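Local coordinates for protein TsrD (Streptomyces laurentii, PDB 5X7L) that belongs to the SnoaL-like polyketide cyclase family of the NTF2 clan, small alpha+beta proteins in which helices pack against a curved antiparallel sheet, at residues 18-23 with 52-57; 66-71 with 78-83; 107-112 with 119-124. All blocks are in the same frame, centred on the assembly; numbering follows the deposited sequence.

Overall arrangement
Two helices and a four-stranded antiparallel sheet supply the three contacts. Interaction 1 packs helix 6-22 against helix 47-60; interactions 2 and 3 are the two hairpins of the sheet, paired through strands 77-88 and 101-113. The centres of 2 and 3 lie about 11 Å apart, and backbone bonds such as Ala80 N to Asp108 O (2.8 Å) sew them together. Interaction 1 sits about 16 Å and 17 Å, centre to centre, from 2 and 3, yet touches 2 where Asn21 OD1 meets Leu66 N. Bound isopropyl alcohol, probably from the crystallisation liquor, contacts Asp108 and His120 in interaction 3; the side chains of Tyr20 and Leu66 each lie about 4 Å from such a molecule. The second subunit touches interactions 2 and 3.

Interaction 1 (18-23 with 52-57); sequences AAYNEG and AAIRRW
Ile54 sets its terminal methyl squarely on the ring of Tyr20: CD1 stands 3.4 Å from the ring centroid and only 3° off the normal, a CH-pi contact made over the middle of one face. The same CD1 also meets Ala19 CB at 3.9 Å, while the other branch, CG2, reaches back to the end of the first helix and touches Ala19 O and Gly23 C. With CG1 anti to its own carbonyl carbon, Ile54 sends one methyl to the tyrosine and the other to the helix terminus.

Trp57 approaches the rim of the tyrosine, its CD1 lying 3.6 Å from Tyr20 CE2. The two rings are inclined at 49°, and one water at the edge of both joins them, 2.9 Å from Tyr20 OH and accepting from Trp57 NE1 at 3.0 Å.

Residues 18-22 and 52-57, on helices 6-22 and 47-60 of the SnoaL-like fold, run 28° from parallel with axes 9.5 Å apart, so large side chains bridge the interval. The first helix stops in a Schellman motif with Gly23, at positive phi, as its C-prime residue.

Farther out, Leu64 and Leu66 of strand 61-74 pack on Tyr20, and Leu64 also touches Trp57. Phe16 meets the tyrosine ring, and Phe84 makes an edge-to-face pair with the tryptophan.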
loop_
_atom_site.group_PDB
_atom_site.type_symbol
_atom_site.label_atom_id
_atom_site.label_comp_id
_atom_site.label_asym_id
_atom_site.label_seq_id
_atom_site.Cartn_x
_atom_site.Cartn_y
_atom_site.Cartn_z
ATOM N N ALA B 18 -11.155 6.465 -14.873
ATOM C CA ALA B 18 -11.541 7.459 -15.873
ATOM C C ALA B 18 -11.637 8.866 -15.276
ATOM O O ALA B 18 -11.325 9.847 -15.947
ATOM C CB ALA B 18 -12.855 7.070 -16.532
ATOM N N ALA B 19 -12.068 8.971 -14.021
ATOM C CA ALA B 19 -12.156 10.277 -13.360
ATOM C C ALA B 19 -10.804 10.986 -13.391
ATOM O O ALA B 19 -10.716 12.170 -13.722
ATOM C CB ALA B 19 -12.638 10.124 -11.926
ATOM N N TYR B 20 -9.753 10.251 -13.043
ATOM C CA TYR B 20 -8.403 10.800 -13.028
ATOM C C TYR B 20 -7.846 10.995 -14.432
ATOM O O TYR B 20 -7.337 12.065 -14.758
ATOM C CB TYR B 20 -7.466 9.901 -12.218
ATOM C CG TYR B 20 -7.726 9.964 -10.734
ATOM C CD1 TYR B 20 -8.709 9.175 -10.151
ATOM C CD2 TYR B 20 -6.996 10.822 -9.910
ATOM C CE1 TYR B 20 -8.963 9.232 -8.791
ATOM C CE2 TYR B 20 -7.243 10.882 -8.542
ATOM C CZ TYR B 20 -8.229 10.082 -7.991
ATOM O OH TYR B 20 -8.488 10.124 -6.639
ATOM N N ASN B 21 -7.941 9.966 -15.267
ATOM C CA ASN B 21 -7.336 10.018 -16.596
ATOM C C ASN B 21 -7.978 11.076 -17.497
ATOM O O ASN B 21 -7.301 11.679 -18.331
ATOM C CB ASN B 21 -7.380 8.637 -17.254
ATOM C CG ASN B 21 -6.390 7.670 -16.630
ATOM O OD1 ASN B 21 -5.251 8.036 -16.351
ATOM N ND2 ASN B 21 -6.819 6.439 -16.402
ATOM N N GLU B 22 -9.270 11.316 -17.309
ATOM C CA GLU B 22 -9.988 12.322 -18.090
ATOM C C GLU B 22 -10.133 13.653 -17.355
ATOM O O GLU B 22 -10.618 14.623 -17.929
ATOM C CB GLU B 22 -11.372 11.797 -18.480
ATOM C CG GLU B 22 -11.316 10.527 -19.309
ATOM C CD GLU B 22 -12.678 9.907 -19.554
ATOM O OE1 GLU B 22 -13.703 10.606 -19.388
ATOM O OE2 GLU B 22 -12.723 8.713 -19.915
ATOM N N GLY B 23 -9.708 13.702 -16.093
ATOM C CA GLY B 23 -9.902 14.890 -15.266
ATOM C C GLY B 23 -11.363 15.307 -15.218
ATOM O O GLY B 23 -11.680 16.495 -15.270
ATOM N N ALA B 52 -12.764 17.416 -5.367
ATOM C CA ALA B 52 -11.712 18.420 -5.199
ATOM C C ALA B 52 -10.332 17.853 -5.543
ATOM O O ALA B 52 -9.497 18.546 -6.129
ATOM C CB ALA B 52 -11.723 18.969 -3.778
ATOM N N ALA B 53 -10.095 16.598 -5.178
ATOM C CA ALA B 53 -8.834 15.939 -5.518
ATOM C C ALA B 53 -8.650 15.843 -7.035
ATOM O O ALA B 53 -7.568 16.128 -7.548
ATOM C CB ALA B 53 -8.758 14.560 -4.878
ATOM N N ILE B 54 -9.707 15.462 -7.751
ATOM C CA ILE B 54 -9.646 15.377 -9.214
ATOM C C ILE B 54 -9.249 16.721 -9.815
ATOM O O ILE B 54 -8.375 16.784 -10.678
ATOM C CB ILE B 54 -10.992 14.929 -9.839
ATOM C CG1 ILE B 54 -11.367 13.513 -9.389
ATOM C CG2 ILE B 54 -10.940 15.006 -11.364
ATOM C CD1 ILE B 54 -10.348 12.444 -9.723
ATOM N N ARG B 55 -9.886 17.792 -9.353
ATOM C CA ARG B 55 -9.591 19.127 -9.864
ATOM C C ARG B 55 -8.149 19.527 -9.568
ATOM O O ARG B 55 -7.483 20.123 -10.414
ATOM C CB ARG B 55 -10.556 20.158 -9.280
ATOM C CG ARG B 55 -12.003 19.936 -9.682
ATOM C CD ARG B 55 -12.851 21.165 -9.402
ATOM N NE ARG B 55 -12.827 21.535 -7.989
ATOM C CZ ARG B 55 -13.618 21.014 -7.053
ATOM N NH1 ARG B 55 -14.514 20.082 -7.365
ATOM N NH2 ARG B 55 -13.509 21.422 -5.795
ATOM N N ARG B 56 -7.668 19.187 -8.376
ATOM C CA ARG B 56 -6.296 19.511 -7.987
ATOM C C ARG B 56 -5.277 18.793 -8.868
ATOM O O ARG B 56 -4.329 19.412 -9.355
ATOM C CB ARG B 56 -6.051 19.167 -6.515
ATOM C CG ARG B 56 -4.605 19.343 -6.072
ATOM C CD ARG B 56 -4.443 19.157 -4.571
ATOM N NE ARG B 56 -4.956 17.868 -4.109
ATOM C CZ ARG B 56 -4.312 16.707 -4.219
ATOM N NH1 ARG B 56 -3.112 16.646 -4.787
ATOM N NH2 ARG B 56 -4.878 15.597 -3.759
ATOM N N TRP B 57 -5.463 17.494 -9.068
ATOM C CA TRP B 57 -4.543 16.732 -9.910
ATOM C C TRP B 57 -4.556 17.233 -11.352
ATOM O O TRP B 57 -3.512 17.299 -11.999
ATOM C CB TRP B 57 -4.875 15.243 -9.889
ATOM C CG TRP B 57 -4.576 14.553 -8.596
ATOM C CD1 TRP B 57 -5.465 13.897 -7.801
ATOM C CD2 TRP B 57 -3.298 14.430 -7.955
ATOM N NE1 TRP B 57 -4.828 13.377 -6.702
ATOM C CE2 TRP B 57 -3.496 13.691 -6.771
ATOM C CE3 TRP B 57 -2.008 14.880 -8.262
ATOM C CZ2 TRP B 57 -2.453 13.385 -5.896
ATOM C CZ3 TRP B 57 -0.971 14.575 -7.390
ATOM C CH2 TRP B 57 -1.201 13.835 -6.220
HETATM O O HOH W 1 -6.499 11.485 -5.028
#

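Interaction 2 (66-71 with 78-83)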
loop_
_atom_site.group_PDB
_atom_site.type_symbol
_atom_site.label_atom_id
_atom_site.label_comp_id
_atom_site.label_asym_id
_atom_site.label_seq_id
_atom_site.Cartn_x
_atom_site.Cartn_y
_atom_site.Cartn_z
ATOM N N LEU B 66 -3.234 7.031 -14.689
ATOM C CA LEU B 66 -3.518 6.146 -13.570
ATOM C C LEU B 66 -3.958 4.817 -14.150
ATOM O O LEU B 66 -4.964 4.748 -14.861
ATOM C CB LEU B 66 -4.610 6.730 -12.669
ATOM C CG LEU B 66 -4.915 5.953 -11.383
ATOM C CD1 LEU B 66 -3.715 5.964 -10.446
ATOM C CD2 LEU B 66 -6.146 6.524 -10.695
ATOM N N THR B 67 -3.189 3.771 -13.873
ATOM C CA THR B 67 -3.472 2.460 -14.439
ATOM C C THR B 67 -3.587 1.405 -13.349
ATOM O O THR B 67 -2.991 1.524 -12.275
ATOM C CB THR B 67 -2.404 2.047 -15.466
ATOM O OG1 THR B 67 -1.112 2.099 -14.857
ATOM C CG2 THR B 67 -2.437 2.981 -16.674
ATOM N N LEU B 68 -4.386 0.386 -13.642
ATOM C CA LEU B 68 -4.688 -0.676 -12.700
ATOM C C LEU B 68 -3.771 -1.874 -12.923
ATOM O O LEU B 68 -3.815 -2.513 -13.975
ATOM C CB LEU B 68 -6.151 -1.088 -12.844
ATOM C CG LEU B 68 -6.685 -2.103 -11.837
ATOM C CD1 LEU B 68 -6.608 -1.578 -10.415
ATOM C CD2 LEU B 68 -8.118 -2.451 -12.200
ATOM N N ASP B 69 -2.935 -2.161 -11.933
ATOM C CA ASP B 69 -1.996 -3.279 -12.001
ATOM C C ASP B 69 -2.606 -4.576 -11.495
ATOM O O ASP B 69 -2.289 -5.652 -11.998
ATOM C CB ASP B 69 -0.740 -2.963 -11.192
ATOM C CG ASP B 69 0.012 -1.772 -11.736
ATOM O OD1 ASP B 69 0.363 -1.787 -12.933
ATOM O OD2 ASP B 69 0.251 -0.820 -10.964
ATOM N N ASP B 70 -3.454 -4.480 -10.478
ATOM C CA ASP B 70 -4.111 -5.658 -9.926
ATOM C C ASP B 70 -5.353 -5.229 -9.163
ATOM O O ASP B 70 -5.427 -4.109 -8.656
ATOM C CB ASP B 70 -3.151 -6.436 -9.011
ATOM C CG ASP B 70 -3.578 -7.882 -8.787
ATOM O OD1 ASP B 70 -4.525 -8.357 -9.450
ATOM O OD2 ASP B 70 -2.953 -8.557 -7.942
ATOM N N LEU B 71 -6.324 -6.130 -9.105
ATOM C CA LEU B 71 -7.570 -5.917 -8.382
ATOM C C LEU B 71 -7.896 -7.189 -7.610
ATOM O O LEU B 71 -7.889 -8.281 -8.183
ATOM C CB LEU B 71 -8.705 -5.575 -9.351
ATOM C CG LEU B 71 -10.096 -5.370 -8.745
ATOM C CD1 LEU B 71 -10.132 -4.142 -7.846
ATOM C CD2 LEU B 71 -11.143 -5.263 -9.845
ATOM N N ALA B 78 -12.613 -3.946 -1.920
ATOM C CA ALA B 78 -11.925 -3.969 -3.204
ATOM C C ALA B 78 -10.535 -3.384 -3.019
ATOM O O ALA B 78 -10.388 -2.291 -2.478
ATOM C CB ALA B 78 -12.701 -3.175 -4.241
ATOM N N VAL B 79 -9.522 -4.120 -3.462
ATOM C CA VAL B 79 -8.142 -3.665 -3.370
ATOM C C VAL B 79 -7.603 -3.411 -4.767
ATOM O O VAL B 79 -7.579 -4.319 -5.596
ATOM C CB VAL B 79 -7.244 -4.697 -2.669
ATOM C CG1 VAL B 79 -5.826 -4.155 -2.544
ATOM C CG2 VAL B 79 -7.821 -5.055 -1.306
ATOM N N ALA B 80 -7.184 -2.174 -5.021
ATOM C CA ALA B 80 -6.637 -1.788 -6.316
ATOM C C ALA B 80 -5.172 -1.398 -6.168
ATOM O O ALA B 80 -4.850 -0.441 -5.461
ATOM C CB ALA B 80 -7.438 -0.633 -6.903
ATOM N N ARG B 81 -4.290 -2.154 -6.816
ATOM C CA ARG B 81 -2.892 -1.763 -6.931
ATOM C C ARG B 81 -2.742 -1.008 -8.241
ATOM O O ARG B 81 -3.130 -1.513 -9.298
ATOM C CB ARG B 81 -1.965 -2.979 -6.902
ATOM C CG ARG B 81 -0.495 -2.602 -7.014
ATOM C CD ARG B 81 0.441 -3.732 -6.645
ATOM N NE ARG B 81 0.369 -4.868 -7.561
ATOM C CZ ARG B 81 1.037 -4.965 -8.709
ATOM N NH1 ARG B 81 1.826 -3.976 -9.121
ATOM N NH2 ARG B 81 0.914 -6.057 -9.456
HETATM N N MSE B 82 -2.186 0.200 -8.175
HETATM C CA MSE B 82 -2.161 1.103 -9.321
HETATM C C MSE B 82 -0.807 1.755 -9.492
HETATM O O MSE B 82 0.024 1.758 -8.576
HETATM C CB MSE B 82 -3.242 2.178 -9.159
HETATM C CG MSE B 82 -4.647 1.589 -9.220
HETATM SE SE MSE B 82 -6.045 2.879 -8.784
HETATM C CE MSE B 82 -5.822 2.854 -6.850
ATOM N N THR B 83 -0.596 2.300 -10.688
ATOM C CA THR B 83 0.578 3.096 -11.014
ATOM C C THR B 83 0.105 4.487 -11.428
ATOM O O THR B 83 -0.798 4.622 -12.255
ATOM C CB THR B 83 1.401 2.449 -12.143
ATOM O OG1 THR B 83 1.892 1.181 -11.700
ATOM C CG2 THR B 83 2.586 3.326 -12.521
HETATM O O HOH W 2 2.024 -1.101 -8.606
HETATM O O HOH W 3 -0.607 -7.475 -7.206
#
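Arg81 and Asp69 lie across one another at about a right angle, at a classic beta bulge in the hairpin of strands 61-74 and 77-88. The bulge puts Asp69 and Asp70 together opposite Arg81, whose carbonyl oxygen accepts from both backbone amides: the bond from Asp69 N is 2.7 Å, and that from Asp70 N is longer at 3.2 Å.

Asp69 CB rests over one face of the guanidinium, toward its rim, and the carboxylate plane is turned just 14° from the guanidinium plane. Asp69 OD2 lies well out of the latter plane, 4.0 Å from Arg81 NH1, so this long salt bridge is a matter of charge alone, with no N-H aimed at the oxygen. A bend at chi3 (65°) folds the arginine's tip back over the bulge. A water in the guanidinium plane accepts from Arg81 NE and donates to Asp70 OD2, an oxygen that also forms a salt bridge with Lys77 of the second subunit. Trp121 of that subunit makes a cation-pi contact with Arg81.

On the other face of the sheet, Leu68 CD1 touches both Ala80 CB (3.7 Å) and Met82 CG (3.9 Å). Leu66 meets selenomethionine Met82 obliquely and also leans on Tyr20 of helix 6-22.

Thr67 and Thr83 lie side by side, pointing the same way, in a hydrogen-bonded pair. Thr83 OG1, anti to its own carbonyl carbon, donates to the syn lone pair of Asp69 OD2 at 2.7 Å.

Interaction 3 (107-112 with 119-124); sequences IDIFLI and QHWDEM. With IPA (isopropyl alcohol), chain G.
The imidazole of His120 and the ring of Phe110 meet the same bound isopropyl alcohol. Its C1 sits over the centre of one imidazole face, 3.5 Å above the plane, while Asp122 OD1 lies at the edge of that ring, in plane. C1 also comes within 4.0 Å of Phe110 CE1, obliquely to the phenyl ring. Phe110 CD1 packs on His120 CB, and Gln119 O lies at the phenyl edge. With its ring between the backbone N and the carbonyl carbon (chi1 72°), His120 turns a face to the alcohol, and ND1 is hydrogen-bonded to Tyr36 OH.

Asp108 holds the alcohol by its polar end, O2 donating to Asp108 OD2 at 2.6 Å. The other carboxylate oxygen of Asp108, OD1, presses to 3.1 Å from Asp122 CB. These two aspartates run side by side with carboxylate planes 87° apart, and their OD1 (Asp108) and OD2 (Asp122) atoms are 4.4 Å from each other. A water donates to both oxygens and so bridges the two carboxylates.

On the opposite face of the sheet, the Trp121 indole has Gln119 CG over one face and Ile109 O at its edge. Leu111 CB touches Trp121 CZ3 obliquely at 3.9 Å, and Ile109 CG2 packs against CE3 of the same ring. Arg81 of the second subunit makes a cation-pi contact with Trp121, so this side of the hairpin belongs to the dimer interface.

Backbone bonds such as Ile109 N to Trp121 O knit the strands. The whole is an antiparallel hairpin of the NTF2-like fold: the face with Asp108, Phe110 and His120, where the alcohol sits, is consistent with the pocket that NTF2-like proteins have between the curved sheet and its helices.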
loop_
_atom_site.group_PDB
_atom_site.type_symbol
_atom_site.label_atom_id
_atom_site.label_comp_id
_atom_site.label_asym_id
_atom_site.label_seq_id
_atom_site.Cartn_x
_atom_site.Cartn_y
_atom_site.Cartn_z
ATOM N N ILE B 107 -1.453 1.473 -3.405
ATOM C CA ILE B 107 -2.478 0.464 -3.192
ATOM C C ILE B 107 -3.599 1.107 -2.388
ATOM O O ILE B 107 -3.356 1.658 -1.314
ATOM C CB ILE B 107 -1.942 -0.778 -2.455
ATOM C CG1 ILE B 107 -0.783 -1.409 -3.235
ATOM C CG2 ILE B 107 -3.070 -1.781 -2.239
ATOM C CD1 ILE B 107 -0.054 -2.508 -2.486
ATOM N N ASP B 108 -4.818 1.044 -2.926
ATOM C CA ASP B 108 -6.021 1.517 -2.241
ATOM C C ASP B 108 -6.893 0.334 -1.859
ATOM O O ASP B 108 -7.144 -0.544 -2.686
ATOM C CB ASP B 108 -6.860 2.430 -3.142
ATOM C CG ASP B 108 -6.222 3.781 -3.397
ATOM O OD1 ASP B 108 -5.147 4.082 -2.841
ATOM O OD2 ASP B 108 -6.818 4.552 -4.173
ATOM N N ILE B 109 -7.365 0.329 -0.616
ATOM C CA ILE B 109 -8.388 -0.608 -0.177
ATOM C C ILE B 109 -9.671 0.182 0.014
ATOM O O ILE B 109 -9.708 1.113 0.813
ATOM C CB ILE B 109 -8.003 -1.310 1.137
ATOM C CG1 ILE B 109 -6.677 -2.055 0.967
ATOM C CG2 ILE B 109 -9.117 -2.255 1.576
ATOM C CD1 ILE B 109 -6.142 -2.667 2.241
ATOM N N PHE B 110 -10.714 -0.186 -0.727
ATOM C CA PHE B 110 -12.009 0.479 -0.640
ATOM C C PHE B 110 -13.021 -0.373 0.109
ATOM O O PHE B 110 -13.088 -1.588 -0.083
ATOM C CB PHE B 110 -12.577 0.754 -2.030
ATOM C CG PHE B 110 -11.770 1.711 -2.853
ATOM C CD1 PHE B 110 -11.830 3.077 -2.616
ATOM C CD2 PHE B 110 -10.977 1.249 -3.894
ATOM C CE1 PHE B 110 -11.101 3.964 -3.391
ATOM C CE2 PHE B 110 -10.242 2.134 -4.670
ATOM C CZ PHE B 110 -10.308 3.492 -4.419
ATOM N N LEU B 111 -13.813 0.288 0.947
ATOM C CA LEU B 111 -14.996 -0.302 1.563
ATOM C C LEU B 111 -16.212 0.011 0.696
ATOM O O LEU B 111 -16.447 1.167 0.346
ATOM C CB LEU B 111 -15.197 0.264 2.970
ATOM C CG LEU B 111 -16.431 -0.192 3.755
ATOM C CD1 LEU B 111 -16.350 -1.675 4.088
ATOM C CD2 LEU B 111 -16.585 0.644 5.021
ATOM N N ILE B 112 -16.982 -1.020 0.361
ATOM C CA ILE B 112 -18.177 -0.871 -0.466
ATOM C C ILE B 112 -19.427 -0.788 0.410
ATOM O O ILE B 112 -19.690 -1.685 1.211
ATOM C CB ILE B 112 -18.309 -2.048 -1.459
ATOM C CG1 ILE B 112 -17.068 -2.129 -2.355
ATOM C CG2 ILE B 112 -19.573 -1.908 -2.303
ATOM C CD1 ILE B 112 -16.897 -3.462 -3.051
ATOM N N GLN B 119 -15.285 4.598 1.555
ATOM C CA GLN B 119 -14.157 4.905 2.408
ATOM C C GLN B 119 -12.940 4.169 1.856
ATOM O O GLN B 119 -13.101 3.171 1.158
ATOM C CB GLN B 119 -14.516 4.474 3.832
ATOM C CG GLN B 119 -13.385 4.153 4.756
ATOM C CD GLN B 119 -13.847 3.869 6.170
ATOM O OE1 GLN B 119 -15.020 3.567 6.433
ATOM N NE2 GLN B 119 -12.921 3.975 7.095
ATOM N N HIS B 120 -11.735 4.659 2.139
ATOM C CA HIS B 120 -10.524 3.951 1.729
ATOM C C HIS B 120 -9.426 4.017 2.775
ATOM O O HIS B 120 -9.425 4.882 3.651
ATOM C CB HIS B 120 -9.981 4.482 0.395
ATOM C CG HIS B 120 -9.364 5.843 0.486
ATOM N ND1 HIS B 120 -10.060 6.992 0.183
ATOM C CD2 HIS B 120 -8.121 6.239 0.847
ATOM C CE1 HIS B 120 -9.272 8.038 0.352
ATOM N NE2 HIS B 120 -8.092 7.609 0.760
ATOM N N TRP B 121 -8.496 3.074 2.646
ATOM C CA TRP B 121 -7.220 3.059 3.348
ATOM C C TRP B 121 -6.186 2.843 2.259
ATOM O O TRP B 121 -6.384 2.002 1.386
ATOM C CB TRP B 121 -7.137 1.913 4.353
ATOM C CG TRP B 121 -8.230 1.872 5.366
ATOM C CD1 TRP B 121 -8.181 2.353 6.643
ATOM C CD2 TRP B 121 -9.538 1.305 5.199
ATOM N NE1 TRP B 121 -9.376 2.122 7.281
ATOM C CE2 TRP B 121 -10.226 1.480 6.419
ATOM C CE3 TRP B 121 -10.192 0.663 4.139
ATOM C CZ2 TRP B 121 -11.534 1.039 6.609
ATOM C CZ3 TRP B 121 -11.494 0.226 4.329
ATOM C CH2 TRP B 121 -12.150 0.415 5.558
ATOM N N ASP B 122 -5.082 3.573 2.293
ATOM C CA ASP B 122 -4.131 3.482 1.193
ATOM C C ASP B 122 -2.690 3.601 1.649
ATOM O O ASP B 122 -2.409 4.043 2.765
ATOM C CB ASP B 122 -4.428 4.565 0.157
ATOM C CG ASP B 122 -4.119 5.950 0.666
ATOM O OD1 ASP B 122 -4.820 6.415 1.588
ATOM O OD2 ASP B 122 -3.172 6.575 0.149
ATOM N N GLU B 123 -1.787 3.176 0.769
ATOM C CA GLU B 123 -0.374 3.512 0.865
ATOM C C GLU B 123 0.126 3.849 -0.535
ATOM O O GLU B 123 -0.221 3.177 -1.508
ATOM C CB GLU B 123 0.453 2.363 1.443
ATOM C CG GLU B 123 0.067 1.912 2.844
ATOM C CD GLU B 123 0.326 2.942 3.931
ATOM O OE1 GLU B 123 0.984 3.974 3.682
ATOM O OE2 GLU B 123 -0.140 2.704 5.060
HETATM N N MSE B 124 0.929 4.904 -0.626
HETATM C CA MSE B 124 1.552 5.333 -1.879
HETATM C C MSE B 124 3.031 5.501 -1.615
HETATM O O MSE B 124 3.427 5.826 -0.493
HETATM C CB MSE B 124 0.924 6.648 -2.374
HETATM C CG MSE B 124 1.678 7.294 -3.542
HETATM SE SE MSE B 124 0.887 8.981 -4.161
HETATM C CE MSE B 124 -0.405 8.087 -5.291
HETATM C C1 IPA G . -8.604 7.019 -3.044
HETATM C C2 IPA G . -7.409 7.854 -3.483
HETATM C C3 IPA G . -6.575 8.275 -2.279
HETATM O O2 IPA G . -6.594 7.091 -4.366
HETATM O O HOH W 4 -3.020 6.145 -2.614
#